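Local coordinates for flagellar biosynthetic protein FlhB (Shewanella putrefaciens CN-32, PDB 6Z0W) that is probably part of the flagellar type III export apparatus and required to build the basal-body rod, and is represented here by its cytoplasmic domain, at residues D16-N21 with A26-Y31; P68-A73 with Q120-D125; L96-Q101 with K112-P117. One frame throughout, in Å; residues are numbered along the deposited sequence.

Interaction 1 (D16-N21 with A26-Y31); sequences DVIVVN and AVAVKY
D16 turns CG anti to its carbonyl carbon (chi1 -73°), which sends the carboxylate past the start of strand 17-20 to the backbone of Y31. There OD2 meets the Y31 N-H nearly along its own C-O line in an almost straight bond, D16 OD2 2.9 Å from Y31 N. A water donates to the same OD2 and accepts from K30 NZ. The charged groups, D16 OD2 and K30 NZ 4.6 Å apart, are thus joined through water. The ammonium also donates to N14 O. With an alanine here, Y31 N is likely to be left without its acceptor and the water without one of its mates. D16 N donates to V29 O at 2.8 Å, in the carbonyl plane. V17 N adds a weak bond to the same oxygen. Two consecutive residues, D16 and V17, thus stand opposite the single V29: a classic beta bulge. From here strands 17-20 and 25-30 form an antiparallel hairpin. Its turn starts at N21, where the family carries its NPTH autocleavage motif, but here reads N-P-E-H; the next residue is not modelled. V17 with V29 and V19 with V27 are hydrogen-bonded pairs. On the face toward helix 47-59, I18 CD1 presses tightly on A28 CB at 3.5 Å. A26 CB touches both I18 CG2 and V20 CG1. On the other face, V17 CG1 lies 3.9 Å from V29 CB, and the valines point the same way.

Interaction 2 (P68-A73 with Q120-D125); sequences PPLARA and QPIPDD
I122 docks on the N-terminal two turns of helix 68-77 and meets P69, L70 and A73. It sits between P121 and P123 in the C-terminal tail, where prolines recur from P113 onward. This run is consistent with the proline-rich element reported for FlhB. I122 gives by far the largest buried area of the contact. Between these two segments, it is the tail residue that makes the contact. Its CG2 is anti to the backbone N, and CG1 continues outward to CD1 in a nearly extended chain (chi2 160°). CD1 reaches P69 and L70 and also comes near A73, whose CB is touched by CG2. At the proline ring, I122 CD1 is 3.8 Å from P69 CB. It also meets the leucine methyl, with I122 CD1 3.9 Å from L70 CD1. The side chains of L70 and I122 cross at about a right angle. The other branch rests on the next turn, where I122 CG2 lies 3.9 Å from A73 CB. L88 packs on both A73 and I122. L70 also leans on L118 and on A91 and V95 of helix 89-100. The contact is buried and apolar, and the segments share no hydrogen bonds. P69 O is already used by A73 N in the helix, at 3.0 Å. I122 CD1 lies close against that carbonyl, 3.1 Å from P69 O.

Interaction 3 (L96-Q101 with K112-P117); sequences LAYVFQ and KPIPIP
Y98 OH is clasped by two methyl groups of I114. I114 CD1 lies 3.1 Å from Y98 OH, and I114 CG2 lies 3.2 Å from the same oxygen. Both are close for carbon-to-oxygen contacts and neither is a hydrogen bond, so the fit at this end of the ring is tight. The two methyls come from different branches of the isoleucine. CG2 is anti to the backbone N, while CG1 is anti to the carbonyl carbon (chi1 -50°) and leads out to CD1. I114 opens the short strand 114-115, which lies at the edge of the mixed sheet and runs parallel to strand 64-66. Its backbone is hydrogen-bonded to I64 and S66. Y98 belongs to the last turns of helix 89-100, so its side chain joins this helix to the edge strand. Y98 also touches V65 of strand 64-66. I116, two residues on, points the same way as I114 and covers one face of the ring. Its CD1 makes a CH-pi contact, 3.9 Å from the centroid of the Y98 ring and 13° off the ring normal. I116 CD1 is also 3.9 Å from Y98 CE2, on the side of the ring next to the hydroxyl. The second torsion of I116 (chi2 -70°) bends the chain and places CD1 over the ring. P113, just before I114, packs on V20 of strand 17-20 and on I64 and S66, while I116 also touches V65.

In the fold
Interaction 1 lies in the core of the domain, close to its centre. Interaction 2 is also buried but lies farther out, and interaction 3 is at the surface. Interaction 1 joins two strands and combines a ladder of backbone bonds with a water-linked charge pair. Interaction 2 is purely apolar. Interaction 3 adds a CH-pi contact and methyls against a tyrosine oxygen. Both pack the C-terminal tail, one on helix 68-77 and the other on helix 89-100. These helices also pack on the hairpin: A71 meets V19, and V99 meets V17. Interactions 1 and 3 share the sheet, where P113 reaches V20. Interactions 2 and 3 adjoin in sequence but do not otherwise touch.

Interaction 1 (D16-N21 with A26-Y31)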
# COMPACT_ATOMS: atom_id res chain seq x y z
N ASP A 16 1.66 -5.42 -6.95
CA ASP A 16 0.44 -5.23 -7.72
C ASP A 16 -0.07 -3.80 -7.68
O ASP A 16 -0.74 -3.35 -8.62
CB ASP A 16 -0.64 -6.18 -7.22
CG ASP A 16 -0.36 -7.61 -7.62
OD1 ASP A 16 -0.16 -7.82 -8.83
OD2 ASP A 16 -0.30 -8.50 -6.74
N VAL A 17 0.24 -3.05 -6.61
CA VAL A 17 -0.27 -1.69 -6.44
C VAL A 17 0.63 -1.01 -5.43
O VAL A 17 1.24 -1.67 -4.58
CB VAL A 17 -1.76 -1.70 -6.00
CG1 VAL A 17 -1.88 -2.14 -4.54
CG2 VAL A 17 -2.40 -0.31 -6.19
N ILE A 18 0.74 0.32 -5.54
CA ILE A 18 1.29 1.18 -4.49
C ILE A 18 0.14 2.03 -3.96
O ILE A 18 -0.48 2.77 -4.73
CB ILE A 18 2.41 2.11 -5.00
CG1 ILE A 18 3.31 1.41 -6.00
CG2 ILE A 18 3.19 2.72 -3.81
CD1 ILE A 18 4.13 0.28 -5.45
N VAL A 19 -0.14 1.91 -2.68
CA VAL A 19 -1.10 2.77 -1.99
C VAL A 19 -0.31 3.90 -1.36
O VAL A 19 0.66 3.66 -0.62
CB VAL A 19 -1.89 2.00 -0.93
CG1 VAL A 19 -2.97 2.90 -0.30
CG2 VAL A 19 -2.48 0.73 -1.58
N VAL A 20 -0.71 5.13 -1.65
CA VAL A 20 0.07 6.27 -1.19
C VAL A 20 -0.81 7.25 -0.45
O VAL A 20 -2.04 7.24 -0.57
CB VAL A 20 0.81 7.03 -2.33
CG1 VAL A 20 1.80 6.15 -2.98
CG2 VAL A 20 -0.18 7.61 -3.32
N ASN A 21 -0.11 8.01 0.41
CA ASN A 21 -0.30 9.40 0.87
C ASN A 21 0.04 9.62 2.34
O ASN A 21 0.97 10.40 2.61
CB ASN A 21 -1.67 9.94 0.60
CG ASN A 21 -1.67 10.79 -0.64
OD1 ASN A 21 -1.62 10.31 -1.77
ND2 ASN A 21 -1.68 12.11 -0.43
N ALA A 26 4.16 5.51 1.18
CA ALA A 26 3.95 4.59 0.06
C ALA A 26 4.11 3.17 0.57
O ALA A 26 5.11 2.88 1.23
CB ALA A 26 4.94 4.84 -1.10
N VAL A 27 3.16 2.29 0.25
CA VAL A 27 3.31 0.88 0.56
C VAL A 27 3.08 0.08 -0.72
O VAL A 27 2.04 0.26 -1.39
CB VAL A 27 2.36 0.42 1.69
CG1 VAL A 27 2.85 1.00 3.03
CG2 VAL A 27 0.93 0.87 1.41
N ALA A 28 4.06 -0.73 -1.10
CA ALA A 28 3.95 -1.59 -2.27
C ALA A 28 3.33 -2.92 -1.84
O ALA A 28 3.93 -3.67 -1.04
CB ALA A 28 5.33 -1.80 -2.93
N VAL A 29 2.14 -3.21 -2.36
CA VAL A 29 1.34 -4.35 -1.94
C VAL A 29 1.35 -5.43 -3.03
O VAL A 29 1.23 -5.12 -4.22
CB VAL A 29 -0.10 -3.90 -1.61
CG1 VAL A 29 -1.00 -5.11 -1.20
CG2 VAL A 29 -0.08 -2.84 -0.51
N LYS A 30 1.47 -6.69 -2.61
CA LYS A 30 1.39 -7.82 -3.53
C LYS A 30 0.36 -8.83 -3.04
O LYS A 30 0.23 -9.07 -1.83
CB LYS A 30 2.76 -8.53 -3.68
CG LYS A 30 2.81 -9.61 -4.79
CD LYS A 30 4.27 -10.05 -5.02
CE LYS A 30 4.43 -11.00 -6.23
NZ LYS A 30 3.83 -10.44 -7.48
N TYR A 31 -0.39 -9.41 -3.98
CA TYR A 31 -1.29 -10.53 -3.72
C TYR A 31 -0.79 -11.74 -4.49
O TYR A 31 -0.77 -11.72 -5.73
CB TYR A 31 -2.72 -10.21 -4.15
CG TYR A 31 -3.73 -11.34 -3.93
CD1 TYR A 31 -4.10 -11.72 -2.63
CD2 TYR A 31 -4.32 -12.01 -5.01
CE1 TYR A 31 -5.01 -12.72 -2.41
CE2 TYR A 31 -5.26 -13.05 -4.80
CZ TYR A 31 -5.60 -13.40 -3.50
OH TYR A 31 -6.51 -14.41 -3.25
O HOH W 1 1.20 -10.72 -7.83

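Interaction 2 (P68-A73 with Q120-D125)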
# COMPACT_ATOMS: atom_id res chain seq x y z
N PRO A 68 -5.34 7.93 1.46
CA PRO A 68 -4.38 8.29 2.55
C PRO A 68 -4.55 7.47 3.82
O PRO A 68 -3.54 7.03 4.39
CB PRO A 68 -4.69 9.79 2.80
CG PRO A 68 -5.21 10.29 1.47
CD PRO A 68 -5.94 9.12 0.82
N PRO A 69 -5.78 7.27 4.33
CA PRO A 69 -5.91 6.50 5.57
C PRO A 69 -5.53 5.04 5.41
O PRO A 69 -5.11 4.42 6.40
CB PRO A 69 -7.40 6.64 5.92
CG PRO A 69 -7.85 7.86 5.19
CD PRO A 69 -7.09 7.80 3.90
N LEU A 70 -5.71 4.48 4.22
CA LEU A 70 -5.33 3.08 3.98
C LEU A 70 -3.82 2.95 3.87
O LEU A 70 -3.22 2.04 4.48
CB LEU A 70 -6.01 2.56 2.70
CG LEU A 70 -5.82 1.08 2.42
CD1 LEU A 70 -6.37 0.28 3.62
CD2 LEU A 70 -6.55 0.66 1.12
N ALA A 71 -3.19 3.83 3.07
CA ALA A 71 -1.73 3.87 3.00
C ALA A 71 -1.11 3.95 4.38
O ALA A 71 -0.19 3.19 4.69
CB ALA A 71 -1.28 5.07 2.14
N ARG A 72 -1.60 4.87 5.23
CA ARG A 72 -1.03 5.04 6.57
C ARG A 72 -1.31 3.82 7.46
O ARG A 72 -0.42 3.34 8.18
CB ARG A 72 -1.58 6.31 7.24
CG ARG A 72 -1.13 7.61 6.60
CD ARG A 72 -1.34 8.83 7.52
NE ARG A 72 -2.69 8.86 8.10
CZ ARG A 72 -3.73 9.45 7.53
NH1 ARG A 72 -3.58 10.10 6.38
NH2 ARG A 72 -4.92 9.42 8.13
N ALA A 73 -2.54 3.32 7.43
CA ALA A 73 -2.88 2.16 8.25
C ALA A 73 -2.05 0.93 7.86
O ALA A 73 -1.58 0.19 8.72
CB ALA A 73 -4.37 1.86 8.14
N GLN A 120 -15.54 2.12 3.41
CA GLN A 120 -15.89 1.94 4.81
C GLN A 120 -14.77 2.56 5.63
O GLN A 120 -13.72 2.90 5.08
CB GLN A 120 -16.06 0.45 5.16
CG GLN A 120 -14.77 -0.34 4.98
CD GLN A 120 -15.00 -1.84 5.10
OE1 GLN A 120 -14.92 -2.56 4.11
NE2 GLN A 120 -15.27 -2.31 6.31
N PRO A 121 -14.96 2.71 6.93
CA PRO A 121 -13.90 3.29 7.74
C PRO A 121 -12.74 2.32 7.93
O PRO A 121 -12.88 1.10 7.83
CB PRO A 121 -14.59 3.59 9.08
CG PRO A 121 -16.07 3.60 8.75
CD PRO A 121 -16.20 2.54 7.70
N ILE A 122 -11.57 2.87 8.15
CA ILE A 122 -10.49 2.04 8.66
C ILE A 122 -10.69 1.86 10.16
O ILE A 122 -11.01 2.83 10.86
CB ILE A 122 -9.14 2.65 8.32
CG1 ILE A 122 -8.77 2.09 6.93
CG2 ILE A 122 -8.07 2.24 9.31
CD1 ILE A 122 -7.81 2.85 6.24
N PRO A 123 -10.59 0.62 10.67
CA PRO A 123 -10.94 0.36 12.07
C PRO A 123 -10.13 1.23 13.02
O PRO A 123 -8.97 1.56 12.78
CB PRO A 123 -10.58 -1.13 12.24
CG PRO A 123 -10.74 -1.70 10.87
CD PRO A 123 -10.31 -0.62 9.91
N ASP A 124 -10.78 1.62 14.12
CA ASP A 124 -10.13 2.49 15.09
C ASP A 124 -8.83 1.90 15.60
O ASP A 124 -7.85 2.63 15.81
CB ASP A 124 -11.08 2.78 16.26
CG ASP A 124 -12.10 3.84 15.91
OD1 ASP A 124 -12.03 4.38 14.79
OD2 ASP A 124 -12.96 4.13 16.76
N ASP A 125 -8.79 0.57 15.78
CA ASP A 125 -7.59 -0.01 16.37
C ASP A 125 -6.40 0.04 15.42
O ASP A 125 -5.26 -0.14 15.88
CB ASP A 125 -7.86 -1.45 16.88
CG ASP A 125 -8.23 -2.46 15.78
OD1 ASP A 125 -8.56 -2.10 14.63
OD2 ASP A 125 -8.22 -3.66 16.11

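Interaction 3 (L96-Q101 with K112-P117)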
# COMPACT_ATOMS: atom_id res chain seq x y z
N LEU A 96 -7.38 -3.79 -5.03
CA LEU A 96 -6.80 -4.73 -5.99
C LEU A 96 -7.76 -5.04 -7.12
O LEU A 96 -7.34 -5.11 -8.28
CB LEU A 96 -6.36 -6.02 -5.29
CG LEU A 96 -5.10 -5.85 -4.42
CD1 LEU A 96 -4.96 -7.02 -3.43
CD2 LEU A 96 -3.85 -5.70 -5.31
N ALA A 97 -9.06 -5.19 -6.81
CA ALA A 97 -10.05 -5.42 -7.86
C ALA A 97 -10.02 -4.29 -8.88
O ALA A 97 -9.99 -4.53 -10.10
CB ALA A 97 -11.46 -5.56 -7.27
N TYR A 98 -10.03 -3.04 -8.41
CA TYR A 98 -9.96 -1.90 -9.31
C TYR A 98 -8.70 -1.96 -10.17
O TYR A 98 -8.75 -1.74 -11.39
CB TYR A 98 -9.99 -0.58 -8.53
CG TYR A 98 -9.39 0.55 -9.32
CD1 TYR A 98 -10.15 1.23 -10.27
CD2 TYR A 98 -8.05 0.92 -9.16
CE1 TYR A 98 -9.61 2.27 -11.02
CE2 TYR A 98 -7.50 1.96 -9.90
CZ TYR A 98 -8.28 2.63 -10.83
OH TYR A 98 -7.72 3.66 -11.56
N VAL A 99 -7.56 -2.25 -9.55
CA VAL A 99 -6.31 -2.33 -10.31
C VAL A 99 -6.40 -3.41 -11.37
O VAL A 99 -6.07 -3.19 -12.54
CB VAL A 99 -5.11 -2.55 -9.36
CG1 VAL A 99 -3.87 -2.97 -10.17
CG2 VAL A 99 -4.84 -1.28 -8.57
N PHE A 100 -6.88 -4.60 -10.99
CA PHE A 100 -6.95 -5.71 -11.95
C PHE A 100 -7.95 -5.44 -13.08
O PHE A 100 -7.82 -6.02 -14.16
CB PHE A 100 -7.33 -7.02 -11.25
CG PHE A 100 -6.31 -7.48 -10.23
CD1 PHE A 100 -5.02 -6.94 -10.21
CD2 PHE A 100 -6.66 -8.41 -9.26
CE1 PHE A 100 -4.09 -7.36 -9.25
CE2 PHE A 100 -5.75 -8.83 -8.30
CZ PHE A 100 -4.45 -8.32 -8.29
N GLN A 101 -8.95 -4.60 -12.84
CA GLN A 101 -9.97 -4.31 -13.84
C GLN A 101 -9.62 -3.10 -14.73
O GLN A 101 -10.44 -2.73 -15.58
CB GLN A 101 -11.32 -4.11 -13.15
CG GLN A 101 -11.93 -5.40 -12.64
CD GLN A 101 -13.10 -5.17 -11.70
OE1 GLN A 101 -13.24 -4.09 -11.12
NE2 GLN A 101 -13.95 -6.18 -11.54
N LYS A 112 -0.45 11.82 -11.76
CA LYS A 112 -0.71 11.79 -10.34
C LYS A 112 -1.40 10.48 -9.96
O LYS A 112 -2.05 9.83 -10.79
CB LYS A 112 -1.57 12.98 -9.93
CG LYS A 112 -0.97 14.32 -10.32
CD LYS A 112 -1.98 15.22 -11.00
CE LYS A 112 -2.03 15.00 -12.51
NZ LYS A 112 -2.80 16.09 -13.19
N PRO A 113 -1.25 10.04 -8.71
CA PRO A 113 -1.93 8.83 -8.25
C PRO A 113 -3.43 8.92 -8.48
O PRO A 113 -4.02 10.01 -8.47
CB PRO A 113 -1.61 8.78 -6.76
CG PRO A 113 -0.34 9.51 -6.63
CD PRO A 113 -0.38 10.61 -7.65
N ILE A 114 -4.05 7.76 -8.68
CA ILE A 114 -5.49 7.66 -8.83
C ILE A 114 -6.14 7.80 -7.45
O ILE A 114 -5.85 7.01 -6.54
CB ILE A 114 -5.89 6.33 -9.50
CG1 ILE A 114 -5.07 6.14 -10.78
CG2 ILE A 114 -7.36 6.33 -9.79
CD1 ILE A 114 -4.79 4.67 -11.17
N PRO A 115 -7.01 8.79 -7.25
CA PRO A 115 -7.72 8.90 -5.97
C PRO A 115 -8.84 7.87 -5.92
O PRO A 115 -9.70 7.84 -6.80
CB PRO A 115 -8.26 10.33 -5.98
CG PRO A 115 -7.68 10.99 -7.24
CD PRO A 115 -7.37 9.87 -8.18
N ILE A 116 -8.81 7.00 -4.92
CA ILE A 116 -9.84 5.99 -4.75
C ILE A 116 -10.52 6.24 -3.42
O ILE A 116 -9.85 6.21 -2.37
CB ILE A 116 -9.30 4.55 -4.81
CG1 ILE A 116 -8.36 4.37 -6.00
CG2 ILE A 116 -10.46 3.58 -4.92
CD1 ILE A 116 -9.04 4.41 -7.34
N PRO A 117 -11.82 6.49 -3.39
CA PRO A 117 -12.51 6.60 -2.11
C PRO A 117 -12.55 5.25 -1.43
O PRO A 117 -12.73 4.21 -2.08
CB PRO A 117 -13.92 7.08 -2.49
CG PRO A 117 -13.82 7.48 -3.96
CD PRO A 117 -12.74 6.62 -4.53